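Local coordinates for protein mandalate racemase/muconate lactonizing enzyme (Unidentified, PDB 4E4U) that probably abstracts the alpha-proton of a carboxylate substrate, as enzymes of the mandelate racemase/muconate lactonizing family do, though its own substrate and reaction are not established, at residues V156-T161 and I336-G341; R124-T129 and D228-E233; T349-R352 and Y357-P360; R192-A197 and A202-G207; G316-I321 and L366-D371. All blocks are in the same frame, centred on the assembly; numbering follows the deposited sequence.

How the contacts relate
Following the chain, 124-129 opens contact 2 and 156-161 opens contact 1. Contact 4 then closes a short helix-to-strand loop within both, before 228-233 completes contact 2 across the inside of the barrel. Helix segment 316-321 starts contact 5, and 336-341 closes contact 1, so contact 1 crosses both contact 2 and contact 5. Contact 3, a hairpin, opens and closes between the two halves of contact 5, which ends at 366-371. Contacts 2, 3 and 4 all reach one barrel sheet; contact 1 ties the end of helix 145-158 to the loop after strand 333-335; contact 5 leads from barrel helix 314-325 toward the N-terminal domain.

Contact 1 of 5, residues V156-T161 and I336-G341; sequences VKLGFT and IMTWGG
F160 pushes the far end of its ring against the turn that follows strand 333-335, and this is the close-packed half of the contact. Its CZ lies 3.4 Å from M337 O, with the oxygen in the ring plane at the edge, while CE2 is 3.9 Å from T338 CG2, which approaches obliquely. T338 presents that methyl because CG2 stands anti to its carbonyl carbon, with OG1 placed between the backbone N and the carbonyl carbon (chi1 62°). The turn itself is type II', closed by the bond from W339 N to I336 O, and it aims M337 O at the ring, while M337 CB points away from the other segment and its side chain packs on Y132. On the other segment G159 ends helix 145-158 in a Schellman motif; its positive phi of 118° is one that glycine adopts readily. Just after it, F160 points inward, where it also packs on S127 and T129 of strand 125-130. The outer side is looser. There L158 CD1 meets T338 CG2 at 4.1 Å, the two side chains crossing at about a right angle. The exposed L158 also has its side chain about 3 Å (nearest atoms) from a bound DTU, a dimercaptobutanediol probably from the crystallisation liquor. No hydrogen bond joins the segments: M337 O is buried without a partner, so the slightly positive C-H edge of F160 probably offers it only weak electrostatic compensation.

Contact 2 of 5, residues R124-T129 and D228-E233; sequences RLRSYT and DPLWFE
W231 turns the outer edge of its six-membered ring toward the face of Y128, an offset edge-to-face pair with centroids 5.4 Å apart and planes at 80°. The atoms that lead are CH2, 3.6 Å from Y128 CE2, and CZ2, 3.7 Å from Y128 OH. Both residues hold CG between the backbone N and the carbonyl carbon (chi1 74° for Y128), which turns each ring out toward the other strand. Strands 125-130 and 231-233 are not neighbours in the barrel sheet: 162-165 and 203-206 come between them, and the pair meets across the curve inside the barrel, with L205 packed against both rings. Large aromatic rings suit such a place because they can span it. W231 is also held by its NE1, which gives a bent 2.9 Å hydrogen bond to the anti lone pair of E233 OE1, the acceptor lying 30° out of the indole plane. That oxygen also pairs with K164, whose NZ is hydrogen-bonded to Y128 OH. Nearer the subunit interface, L230 CD2 is 4.3 Å from R126 NH1. The leucine gives R126 an apolar neighbour, while NH2 forms a salt bridge with D203 and NE bonds T161 OG1.

Contact 3 of 5, residues T349-R352 and Y357-P360; sequences TPIR and YIIP
A beta hairpin on the barrel sheet begins here: strand 352-354 returns as strand 357-359, which runs antiparallel to strand 125-130 on its other side. One direct backbone bond joins the segments, from I359 N to R352 O, 2.9 Å long and nearly straight at 170°. I358 CA approaches the same oxygen at 3.4 Å as a C-H...O contact. R352 N and I359 O are joined through a water rather than directly: it accepts from R352 N at 2.9 Å and donates to I359 O at 2.7 Å, so both polar groups are satisfied where the strands begin to part. On one face, R352 and I359 lie side by side and point the same way. CG of R352 is anti to the backbone N (chi1 -174°) and the chain stays extended as far as NE, so its methylenes run along the isoleucine, with CD 3.8 Å from I359 CB. I359 CG1 lies at the edge of the guanidinium. A long arginine suits this exposed side, covering an apolar neighbour with its stem and carrying its charge on to E354, with which NH2 forms a salt bridge. On the other face I351 CG2 meets I358 CG2 at 4.0 Å. These branched side chains pack on I321 of helix 314-325 and on W339. The arrangement is that of an antiparallel beta hairpin with a water bridging its backbones at the open end, isoleucines toward helix 314-325 and the R352-I359 pair on the other side.

Contact 4 of 5, residues R192-A197 and A202-G207; sequences RRVREA and ADLLFG
V194 and L204 make the apolar part of this contact: the valine CG1 comes within 3.5 Å of the leucine CD2, the two side chains sliding past each other in opposite directions. Compact branched residues suit this layer, where helix 181-198 lies directly on the sheet, and V194 continues onto V163 and F165 of strand 162-165. The polar part belongs to R195. Its chain folds back at chi2 (63°) and chi3 (73°), which brings the guanidinium over the start of the strand. There NH1 gives a 3.0 Å hydrogen bond to A202 O, bent at the hydrogen (143°) but in the guanidinium plane and nearly along the axis of the carbonyl. NH1 also bonds G199 O, and NH2 bonds Y227 O, so three backbone oxygens grip the group and fix its rotation. One flat face then rests on L204, whose CG is 3.5 Å from NH2, a placement that uses the weakly hydrated face of an arginine while its edge stays hydrogen-bonded. A water completes the network, accepting from R195 NH2 and from L204 N, each at 2.9 Å, and donating to D203 OD1 at 2.7 Å. The carboxylate it reaches also pairs with R219 of the second subunit. Helix and following strand packed in this way are the second half of a beta-alpha-beta crossover, 162-165 to 181-198 to 203-206, the repeating unit of a TIM-type barrel.

Contact 5 of 5, residues G316-I321 and L366-D371; sequences GAAASI and LGIELD
A chi1 of -156° sets CG1 of I368 on the far side from its backbone N and CG2 between N and the carbonyl carbon, so both branches lie around the methyl of A318. The backbone already directs I368 CB toward the helix: A318 CB lies 3.6 Å from I368 CB, 3.8 Å from CG2 and 4.0 Å from CG1. L366 instead has CG anti to its carbonyl carbon (chi1 -62°) and chi2 extended at 177°, and thereby carries CD2 alongside the next residue of the helix, 4.1 Å from A319 CA. Between these two, the backbone of the loop also comes close, A318 CB standing 3.6 Å from L366 O. The small methyl of A318 suits this close approach of loop to helix. G367, whose positive phi suits a glycine, lies between L366 and I368, which both face the helix. One water stitches the polar backbone together, donating to A318 O at 2.9 Å and to L366 O at 2.7 Å; the loop oxygen is thus satisfied although no direct hydrogen bond crosses the contact. Beyond the segments, I368 packs on V37 of strand 35-40, and L366 N is held by D103 OD1, both in the N-terminal family region. A helix of the C-terminal barrel meeting a late loop that runs against the N-terminal region is consistent with the two-domain architecture of the enolase superfamily.

Contact 1 of 5, residues V156-T161 and I336-G341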
# COMPACT_ATOMS: atom_id res chain seq x y z
N VAL A 156 0.67 38.94 -24.49
CA VAL A 156 2.09 39.04 -24.15
C VAL A 156 2.58 40.50 -24.24
O VAL A 156 3.34 40.95 -23.39
CB VAL A 156 2.94 38.08 -25.00
CG1 VAL A 156 4.44 38.39 -24.88
CG2 VAL A 156 2.67 36.63 -24.61
N LYS A 157 2.12 41.23 -25.26
CA LYS A 157 2.48 42.65 -25.39
C LYS A 157 1.97 43.47 -24.21
O LYS A 157 2.61 44.44 -23.80
CB LYS A 157 1.95 43.23 -26.71
CG LYS A 157 2.65 42.68 -27.94
CD LYS A 157 2.02 43.20 -29.22
CE LYS A 157 2.39 42.32 -30.40
NZ LYS A 157 1.69 42.74 -31.64
N LEU A 158 0.83 43.08 -23.65
CA LEU A 158 0.30 43.75 -22.46
C LEU A 158 1.12 43.43 -21.22
O LEU A 158 1.07 44.18 -20.23
CB LEU A 158 -1.15 43.34 -22.20
CG LEU A 158 -2.23 43.66 -23.23
CD1 LEU A 158 -3.55 43.17 -22.69
CD2 LEU A 158 -2.29 45.14 -23.52
N GLY A 159 1.86 42.33 -21.25
CA GLY A 159 2.70 41.93 -20.14
C GLY A 159 2.34 40.60 -19.50
O GLY A 159 3.02 40.17 -18.56
N PHE A 160 1.28 39.95 -19.97
CA PHE A 160 0.90 38.64 -19.42
C PHE A 160 2.01 37.61 -19.63
O PHE A 160 2.65 37.56 -20.69
CB PHE A 160 -0.38 38.12 -20.08
CG PHE A 160 -1.65 38.66 -19.48
CD1 PHE A 160 -2.07 38.25 -18.23
CD2 PHE A 160 -2.42 39.57 -20.19
CE1 PHE A 160 -3.25 38.73 -17.68
CE2 PHE A 160 -3.61 40.06 -19.65
CZ PHE A 160 -4.02 39.64 -18.40
N THR A 161 2.20 36.79 -18.60
CA THR A 161 3.21 35.73 -18.62
C THR A 161 2.59 34.33 -18.67
O THR A 161 3.29 33.33 -18.51
CB THR A 161 4.14 35.81 -17.39
OG1 THR A 161 3.36 35.64 -16.20
CG2 THR A 161 4.84 37.15 -17.35
N ILE A 336 -9.68 38.25 -15.27
CA ILE A 336 -10.60 38.33 -16.39
C ILE A 336 -10.13 39.50 -17.24
O ILE A 336 -10.40 40.66 -16.93
CB ILE A 336 -12.06 38.45 -15.93
CG1 ILE A 336 -12.44 37.20 -15.13
CG2 ILE A 336 -12.97 38.62 -17.13
CD1 ILE A 336 -13.83 37.21 -14.53
N MET A 337 -9.37 39.17 -18.28
CA MET A 337 -8.62 40.16 -19.06
C MET A 337 -7.81 41.03 -18.10
O MET A 337 -7.09 40.48 -17.27
CB MET A 337 -9.55 40.93 -20.00
CG MET A 337 -10.17 39.98 -21.02
SD MET A 337 -11.13 40.74 -22.32
CE MET A 337 -12.48 41.35 -21.35
N THR A 338 -7.93 42.35 -18.18
CA THR A 338 -7.17 43.22 -17.28
C THR A 338 -8.05 43.96 -16.27
O THR A 338 -7.68 45.04 -15.80
CB THR A 338 -6.28 44.21 -18.05
OG1 THR A 338 -7.09 45.07 -18.84
CG2 THR A 338 -5.31 43.46 -18.95
N TRP A 339 -9.19 43.37 -15.95
CA TRP A 339 -10.13 43.88 -14.94
C TRP A 339 -10.78 45.20 -15.31
O TRP A 339 -11.20 45.96 -14.43
CB TRP A 339 -9.46 44.00 -13.56
CG TRP A 339 -8.94 42.70 -13.01
CD1 TRP A 339 -7.64 42.39 -12.75
CD2 TRP A 339 -9.71 41.55 -12.63
NE1 TRP A 339 -7.54 41.13 -12.23
CE2 TRP A 339 -8.81 40.59 -12.14
CE3 TRP A 339 -11.07 41.25 -12.65
CZ2 TRP A 339 -9.22 39.33 -11.69
CZ3 TRP A 339 -11.48 40.00 -12.21
CH2 TRP A 339 -10.56 39.05 -11.74
N GLY A 340 -10.87 45.48 -16.61
CA GLY A 340 -11.58 46.66 -17.08
C GLY A 340 -13.05 46.33 -17.30
O GLY A 340 -13.60 45.43 -16.66
N GLY A 341 -13.69 47.07 -18.19
CA GLY A 341 -15.07 46.80 -18.54
C GLY A 341 -16.00 46.84 -17.34
O GLY A 341 -15.86 47.67 -16.45

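Contact 2 of 5, residues R124-T129 and D228-E233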
# COMPACT_ATOMS: atom_id res chain seq x y z
N ARG A 124 3.39 42.33 -5.80
CA ARG A 124 2.45 42.22 -6.91
C ARG A 124 2.22 40.75 -7.22
O ARG A 124 3.03 39.90 -6.86
CB ARG A 124 2.95 42.96 -8.14
CG ARG A 124 4.22 42.38 -8.69
CD ARG A 124 4.84 43.31 -9.72
NE ARG A 124 6.19 42.86 -10.07
CZ ARG A 124 6.84 43.23 -11.16
NH1 ARG A 124 6.27 44.05 -12.03
NH2 ARG A 124 8.06 42.76 -11.39
N LEU A 125 1.12 40.47 -7.92
CA LEU A 125 0.68 39.10 -8.13
C LEU A 125 0.69 38.72 -9.60
O LEU A 125 -0.02 39.32 -10.40
CB LEU A 125 -0.73 38.91 -7.58
CG LEU A 125 -0.93 39.24 -6.10
CD1 LEU A 125 -2.41 39.18 -5.76
CD2 LEU A 125 -0.14 38.26 -5.24
N ARG A 126 1.49 37.72 -9.95
CA ARG A 126 1.48 37.21 -11.30
C ARG A 126 0.06 36.81 -11.68
O ARG A 126 -0.66 36.19 -10.89
CB ARG A 126 2.41 35.99 -11.41
CG ARG A 126 2.60 35.48 -12.83
CD ARG A 126 3.35 34.16 -12.83
NE ARG A 126 3.50 33.65 -14.19
CZ ARG A 126 3.93 32.42 -14.49
NH1 ARG A 126 4.25 31.57 -13.52
NH2 ARG A 126 4.03 32.05 -15.76
N SER A 127 -0.36 37.17 -12.89
CA SER A 127 -1.72 36.86 -13.32
C SER A 127 -1.76 36.23 -14.70
O SER A 127 -0.78 36.24 -15.44
CB SER A 127 -2.60 38.11 -13.27
OG SER A 127 -2.28 38.98 -14.34
N TYR A 128 -2.91 35.66 -15.04
CA TYR A 128 -3.13 35.15 -16.39
C TYR A 128 -4.54 35.48 -16.80
O TYR A 128 -5.37 35.84 -15.97
CB TYR A 128 -2.92 33.65 -16.45
CG TYR A 128 -3.99 32.78 -15.83
CD1 TYR A 128 -5.09 32.35 -16.58
CD2 TYR A 128 -3.88 32.32 -14.53
CE1 TYR A 128 -6.05 31.51 -16.03
CE2 TYR A 128 -4.84 31.49 -13.97
CZ TYR A 128 -5.92 31.08 -14.72
OH TYR A 128 -6.87 30.24 -14.19
N THR A 129 -4.82 35.35 -18.09
CA THR A 129 -6.19 35.44 -18.56
C THR A 129 -6.51 34.34 -19.57
O THR A 129 -5.61 33.83 -20.25
CB THR A 129 -6.50 36.83 -19.17
OG1 THR A 129 -7.89 36.89 -19.54
CG2 THR A 129 -5.63 37.09 -20.40
N ASP A 228 5.08 21.61 -23.39
CA ASP A 228 5.38 21.97 -21.99
C ASP A 228 4.40 22.95 -21.33
O ASP A 228 4.82 23.99 -20.82
CB ASP A 228 6.83 22.49 -21.88
CG ASP A 228 7.31 22.61 -20.43
OD1 ASP A 228 6.93 21.78 -19.57
OD2 ASP A 228 8.11 23.53 -20.15
N PRO A 229 3.09 22.62 -21.32
CA PRO A 229 2.16 23.51 -20.62
C PRO A 229 2.45 23.55 -19.13
O PRO A 229 2.88 22.55 -18.53
CB PRO A 229 0.78 22.87 -20.86
CG PRO A 229 0.99 21.73 -21.79
CD PRO A 229 2.44 21.40 -21.82
N LEU A 230 2.18 24.70 -18.52
CA LEU A 230 2.31 24.85 -17.08
C LEU A 230 1.29 23.98 -16.34
O LEU A 230 1.57 23.46 -15.26
CB LEU A 230 2.20 26.33 -16.69
CG LEU A 230 2.02 26.70 -15.21
CD1 LEU A 230 3.08 26.09 -14.31
CD2 LEU A 230 2.02 28.21 -15.04
N TRP A 231 0.09 23.83 -16.89
CA TRP A 231 -0.84 22.87 -16.31
C TRP A 231 -1.86 22.33 -17.28
O TRP A 231 -2.09 22.89 -18.36
CB TRP A 231 -1.53 23.43 -15.07
CG TRP A 231 -2.58 24.50 -15.25
CD1 TRP A 231 -3.73 24.44 -15.98
CD2 TRP A 231 -2.61 25.77 -14.58
NE1 TRP A 231 -4.46 25.60 -15.84
CE2 TRP A 231 -3.79 26.44 -14.97
CE3 TRP A 231 -1.75 26.41 -13.68
CZ2 TRP A 231 -4.13 27.71 -14.51
CZ3 TRP A 231 -2.08 27.67 -13.22
CH2 TRP A 231 -3.26 28.31 -13.64
N PHE A 232 -2.47 21.22 -16.86
CA PHE A 232 -3.57 20.55 -17.53
C PHE A 232 -4.70 20.63 -16.49
O PHE A 232 -4.62 19.99 -15.43
CB PHE A 232 -3.14 19.12 -17.82
CG PHE A 232 -4.14 18.26 -18.56
CD1 PHE A 232 -5.30 18.77 -19.12
CD2 PHE A 232 -3.90 16.90 -18.68
CE1 PHE A 232 -6.19 17.93 -19.81
CE2 PHE A 232 -4.77 16.07 -19.36
CZ PHE A 232 -5.91 16.58 -19.92
N GLU A 233 -5.70 21.46 -16.77
CA GLU A 233 -6.74 21.81 -15.81
C GLU A 233 -7.90 20.82 -15.85
O GLU A 233 -8.31 20.41 -16.93
CB GLU A 233 -7.28 23.20 -16.16
CG GLU A 233 -8.32 23.77 -15.22
CD GLU A 233 -8.39 25.29 -15.28
OE1 GLU A 233 -7.36 25.93 -15.58
OE2 GLU A 233 -9.46 25.86 -14.99

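Contact 3 of 5, residues T349-R352 and Y357-P360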
# COMPACT_ATOMS: atom_id res chain seq x y z
N THR A 349 -13.54 51.71 -6.77
CA THR A 349 -12.12 51.73 -7.10
C THR A 349 -11.77 50.40 -7.75
O THR A 349 -11.74 49.37 -7.09
CB THR A 349 -11.25 51.91 -5.84
OG1 THR A 349 -11.54 53.17 -5.23
CG2 THR A 349 -9.77 51.85 -6.19
N PRO A 350 -11.50 50.40 -9.06
CA PRO A 350 -11.21 49.14 -9.76
C PRO A 350 -9.93 48.44 -9.30
O PRO A 350 -9.01 49.05 -8.76
CB PRO A 350 -11.08 49.56 -11.22
CG PRO A 350 -10.90 51.04 -11.20
CD PRO A 350 -11.67 51.52 -10.01
N ILE A 351 -9.90 47.13 -9.53
CA ILE A 351 -8.70 46.34 -9.30
C ILE A 351 -7.60 46.83 -10.24
O ILE A 351 -7.85 47.08 -11.42
CB ILE A 351 -8.98 44.86 -9.56
CG1 ILE A 351 -10.03 44.37 -8.56
CG2 ILE A 351 -7.71 44.03 -9.46
CD1 ILE A 351 -10.61 43.03 -8.89
N ARG A 352 -6.40 46.98 -9.70
CA ARG A 352 -5.27 47.51 -10.45
C ARG A 352 -4.43 46.41 -11.09
O ARG A 352 -4.00 45.46 -10.42
CB ARG A 352 -4.40 48.37 -9.54
CG ARG A 352 -3.27 49.09 -10.24
CD ARG A 352 -2.50 49.94 -9.25
NE ARG A 352 -1.37 50.61 -9.90
CZ ARG A 352 -1.29 51.92 -10.07
NH1 ARG A 352 -2.25 52.72 -9.64
NH2 ARG A 352 -0.23 52.44 -10.68
N TYR A 357 0.71 41.90 -13.91
CA TYR A 357 0.53 41.67 -12.48
C TYR A 357 -0.65 42.43 -11.91
O TYR A 357 -0.97 43.53 -12.34
CB TYR A 357 1.77 42.08 -11.70
CG TYR A 357 3.05 41.44 -12.16
CD1 TYR A 357 3.81 42.03 -13.16
CD2 TYR A 357 3.52 40.27 -11.58
CE1 TYR A 357 4.99 41.47 -13.59
CE2 TYR A 357 4.71 39.69 -12.00
CZ TYR A 357 5.44 40.30 -13.01
OH TYR A 357 6.62 39.76 -13.46
N ILE A 358 -1.29 41.83 -10.91
CA ILE A 358 -2.26 42.53 -10.10
C ILE A 358 -1.53 43.24 -8.96
O ILE A 358 -0.66 42.64 -8.32
CB ILE A 358 -3.30 41.56 -9.52
CG1 ILE A 358 -4.10 40.93 -10.66
CG2 ILE A 358 -4.21 42.27 -8.53
CD1 ILE A 358 -4.85 39.67 -10.26
N ILE A 359 -1.88 44.50 -8.72
CA ILE A 359 -1.29 45.26 -7.62
C ILE A 359 -2.30 45.32 -6.48
O ILE A 359 -3.31 46.00 -6.60
CB ILE A 359 -0.96 46.70 -8.06
CG1 ILE A 359 -0.17 46.69 -9.37
CG2 ILE A 359 -0.25 47.45 -6.93
CD1 ILE A 359 1.13 45.92 -9.30
N PRO A 360 -2.03 44.61 -5.37
CA PRO A 360 -3.01 44.57 -4.27
C PRO A 360 -3.30 45.94 -3.66
O PRO A 360 -2.41 46.78 -3.55
CB PRO A 360 -2.33 43.68 -3.22
CG PRO A 360 -1.38 42.83 -4.02
CD PRO A 360 -0.88 43.73 -5.11
O HOH W 1 -6.00 46.00 -6.96

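Contact 4 of 5, residues R192-A197 and A202-G207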
# COMPACT_ATOMS: atom_id res chain seq x y z
N ARG A 192 0.36 24.19 -30.38
CA ARG A 192 1.44 24.47 -31.32
C ARG A 192 1.42 25.92 -31.77
O ARG A 192 2.46 26.60 -31.74
CB ARG A 192 1.33 23.55 -32.54
CG ARG A 192 2.46 23.73 -33.52
CD ARG A 192 2.31 22.80 -34.72
NE ARG A 192 3.38 22.99 -35.69
CZ ARG A 192 4.46 22.22 -35.76
NH1 ARG A 192 4.61 21.20 -34.92
NH2 ARG A 192 5.39 22.46 -36.67
N ARG A 193 0.25 26.40 -32.17
CA ARG A 193 0.13 27.76 -32.68
C ARG A 193 0.33 28.82 -31.60
O ARG A 193 0.98 29.83 -31.84
CB ARG A 193 -1.22 27.96 -33.38
CG ARG A 193 -1.41 27.10 -34.63
CD ARG A 193 -0.49 27.53 -35.76
NE ARG A 193 -0.50 26.55 -36.85
CZ ARG A 193 -1.50 26.40 -37.72
NH1 ARG A 193 -2.59 27.15 -37.65
NH2 ARG A 193 -1.41 25.48 -38.67
N VAL A 194 -0.23 28.58 -30.42
CA VAL A 194 -0.06 29.53 -29.31
C VAL A 194 1.40 29.55 -28.86
O VAL A 194 1.96 30.63 -28.66
CB VAL A 194 -1.02 29.27 -28.13
CG1 VAL A 194 -0.74 30.25 -27.00
CG2 VAL A 194 -2.47 29.42 -28.59
N ARG A 195 2.03 28.38 -28.72
CA ARG A 195 3.45 28.34 -28.39
C ARG A 195 4.30 29.11 -29.41
O ARG A 195 5.20 29.86 -29.03
CB ARG A 195 3.97 26.91 -28.25
CG ARG A 195 5.49 26.82 -28.05
CD ARG A 195 5.95 27.51 -26.77
NE ARG A 195 5.59 26.72 -25.59
CZ ARG A 195 5.18 27.25 -24.43
NH1 ARG A 195 5.08 28.57 -24.29
NH2 ARG A 195 4.87 26.45 -23.41
N GLU A 196 4.00 28.94 -30.70
CA GLU A 196 4.73 29.67 -31.74
C GLU A 196 4.60 31.18 -31.54
O GLU A 196 5.56 31.93 -31.72
CB GLU A 196 4.22 29.29 -33.14
CG GLU A 196 4.88 30.06 -34.28
CD GLU A 196 4.30 29.74 -35.66
OE1 GLU A 196 3.08 29.45 -35.76
OE2 GLU A 196 5.07 29.79 -36.65
N ALA A 197 3.41 31.61 -31.14
CA ALA A 197 3.13 33.04 -30.98
C ALA A 197 3.76 33.65 -29.74
O ALA A 197 4.15 34.82 -29.76
CB ALA A 197 1.62 33.27 -30.98
N ALA A 202 5.43 33.32 -22.34
CA ALA A 202 4.23 33.00 -21.59
C ALA A 202 4.02 31.51 -21.50
O ALA A 202 4.20 30.78 -22.48
CB ALA A 202 3.01 33.67 -22.22
N ASP A 203 3.64 31.06 -20.31
CA ASP A 203 3.21 29.68 -20.15
C ASP A 203 1.86 29.42 -20.80
O ASP A 203 1.01 30.32 -20.89
CB ASP A 203 3.13 29.33 -18.66
CG ASP A 203 4.48 28.96 -18.07
OD1 ASP A 203 5.07 27.94 -18.50
OD2 ASP A 203 4.95 29.69 -17.16
N LEU A 204 1.68 28.18 -21.26
CA LEU A 204 0.39 27.71 -21.73
C LEU A 204 -0.35 27.06 -20.58
O LEU A 204 0.19 26.19 -19.89
CB LEU A 204 0.56 26.66 -22.82
CG LEU A 204 1.45 26.98 -24.02
CD1 LEU A 204 1.47 25.82 -25.00
CD2 LEU A 204 0.97 28.22 -24.70
N LEU A 205 -1.60 27.47 -20.38
CA LEU A 205 -2.48 26.86 -19.39
C LEU A 205 -3.57 26.15 -20.16
O LEU A 205 -4.38 26.78 -20.84
CB LEU A 205 -3.07 27.93 -18.47
CG LEU A 205 -2.06 28.88 -17.86
CD1 LEU A 205 -2.75 29.97 -17.08
CD2 LEU A 205 -1.09 28.13 -16.98
N PHE A 206 -3.57 24.82 -20.10
CA PHE A 206 -4.54 24.07 -20.88
C PHE A 206 -5.81 23.95 -20.05
O PHE A 206 -5.89 23.14 -19.12
CB PHE A 206 -3.99 22.71 -21.31
CG PHE A 206 -4.74 22.11 -22.46
CD1 PHE A 206 -4.43 22.46 -23.76
CD2 PHE A 206 -5.78 21.24 -22.22
CE1 PHE A 206 -5.13 21.92 -24.82
CE2 PHE A 206 -6.49 20.69 -23.27
CZ PHE A 206 -6.17 21.03 -24.57
N GLY A 207 -6.79 24.80 -20.37
CA GLY A 207 -7.89 25.07 -19.47
C GLY A 207 -9.13 24.23 -19.66
O GLY A 207 -10.25 24.76 -19.75
O HOH W 2 4.03 26.60 -20.61

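Contact 5 of 5, residues G316-I321 and L366-D371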
# COMPACT_ATOMS: atom_id res chain seq x y z
N GLY A 316 -15.33 38.97 -5.33
CA GLY A 316 -14.64 37.70 -5.17
C GLY A 316 -13.19 37.81 -5.60
O GLY A 316 -12.31 37.22 -4.98
N ALA A 317 -12.92 38.57 -6.66
CA ALA A 317 -11.54 38.78 -7.10
C ALA A 317 -10.73 39.50 -6.02
O ALA A 317 -9.60 39.10 -5.71
CB ALA A 317 -11.50 39.56 -8.40
N ALA A 318 -11.32 40.53 -5.43
CA ALA A 318 -10.64 41.25 -4.35
C ALA A 318 -10.29 40.32 -3.18
O ALA A 318 -9.18 40.38 -2.66
CB ALA A 318 -11.48 42.43 -3.87
N ALA A 319 -11.23 39.46 -2.80
CA ALA A 319 -10.97 38.50 -1.73
C ALA A 319 -9.84 37.55 -2.12
O ALA A 319 -8.98 37.22 -1.30
CB ALA A 319 -12.24 37.74 -1.38
N SER A 320 -9.86 37.10 -3.37
CA SER A 320 -8.84 36.20 -3.88
C SER A 320 -7.45 36.85 -3.80
O SER A 320 -6.47 36.20 -3.44
CB SER A 320 -9.18 35.82 -5.31
OG SER A 320 -8.51 34.63 -5.68
N ILE A 321 -7.40 38.13 -4.14
CA ILE A 321 -6.17 38.91 -4.08
C ILE A 321 -5.67 39.02 -2.64
O ILE A 321 -4.47 38.93 -2.40
CB ILE A 321 -6.41 40.30 -4.71
CG1 ILE A 321 -6.54 40.14 -6.23
CG2 ILE A 321 -5.30 41.27 -4.33
CD1 ILE A 321 -7.29 41.28 -6.91
N LEU A 366 -11.23 44.25 2.37
CA LEU A 366 -10.97 43.59 1.09
C LEU A 366 -10.45 44.56 0.04
O LEU A 366 -10.04 44.13 -1.04
CB LEU A 366 -12.24 42.93 0.57
CG LEU A 366 -12.86 41.82 1.42
CD1 LEU A 366 -14.15 41.32 0.77
CD2 LEU A 366 -11.88 40.67 1.64
N GLY A 367 -10.46 45.86 0.33
CA GLY A 367 -10.05 46.86 -0.64
C GLY A 367 -10.97 46.94 -1.85
O GLY A 367 -10.51 47.12 -2.98
N ILE A 368 -12.27 46.81 -1.61
CA ILE A 368 -13.25 46.82 -2.70
C ILE A 368 -14.58 47.37 -2.18
O ILE A 368 -14.91 47.20 -1.01
CB ILE A 368 -13.43 45.40 -3.31
CG1 ILE A 368 -13.94 45.47 -4.74
CG2 ILE A 368 -14.33 44.54 -2.45
CD1 ILE A 368 -12.89 45.93 -5.72
N GLU A 369 -15.33 48.04 -3.05
CA GLU A 369 -16.64 48.57 -2.67
C GLU A 369 -17.51 48.69 -3.91
O GLU A 369 -17.08 49.24 -4.92
CB GLU A 369 -16.49 49.95 -2.01
CG GLU A 369 -17.81 50.54 -1.51
CD GLU A 369 -17.63 51.86 -0.76
OE1 GLU A 369 -16.48 52.35 -0.69
OE2 GLU A 369 -18.63 52.39 -0.26
N LEU A 370 -18.74 48.21 -3.82
CA LEU A 370 -19.66 48.31 -4.95
C LEU A 370 -20.13 49.74 -5.18
O LEU A 370 -20.37 50.48 -4.23
CB LEU A 370 -20.89 47.42 -4.73
CG LEU A 370 -20.65 45.92 -4.72
CD1 LEU A 370 -21.91 45.21 -4.27
CD2 LEU A 370 -20.22 45.42 -6.09
N ASP A 371 -20.26 50.10 -6.45
CA ASP A 371 -20.92 51.33 -6.84
C ASP A 371 -22.40 51.01 -6.93
O ASP A 371 -22.85 50.37 -7.88
CB ASP A 371 -20.38 51.81 -8.19
CG ASP A 371 -20.95 53.15 -8.62
OD1 ASP A 371 -22.14 53.41 -8.35
OD2 ASP A 371 -20.21 53.94 -9.23
O HOH W 3 -8.14 43.04 -2.60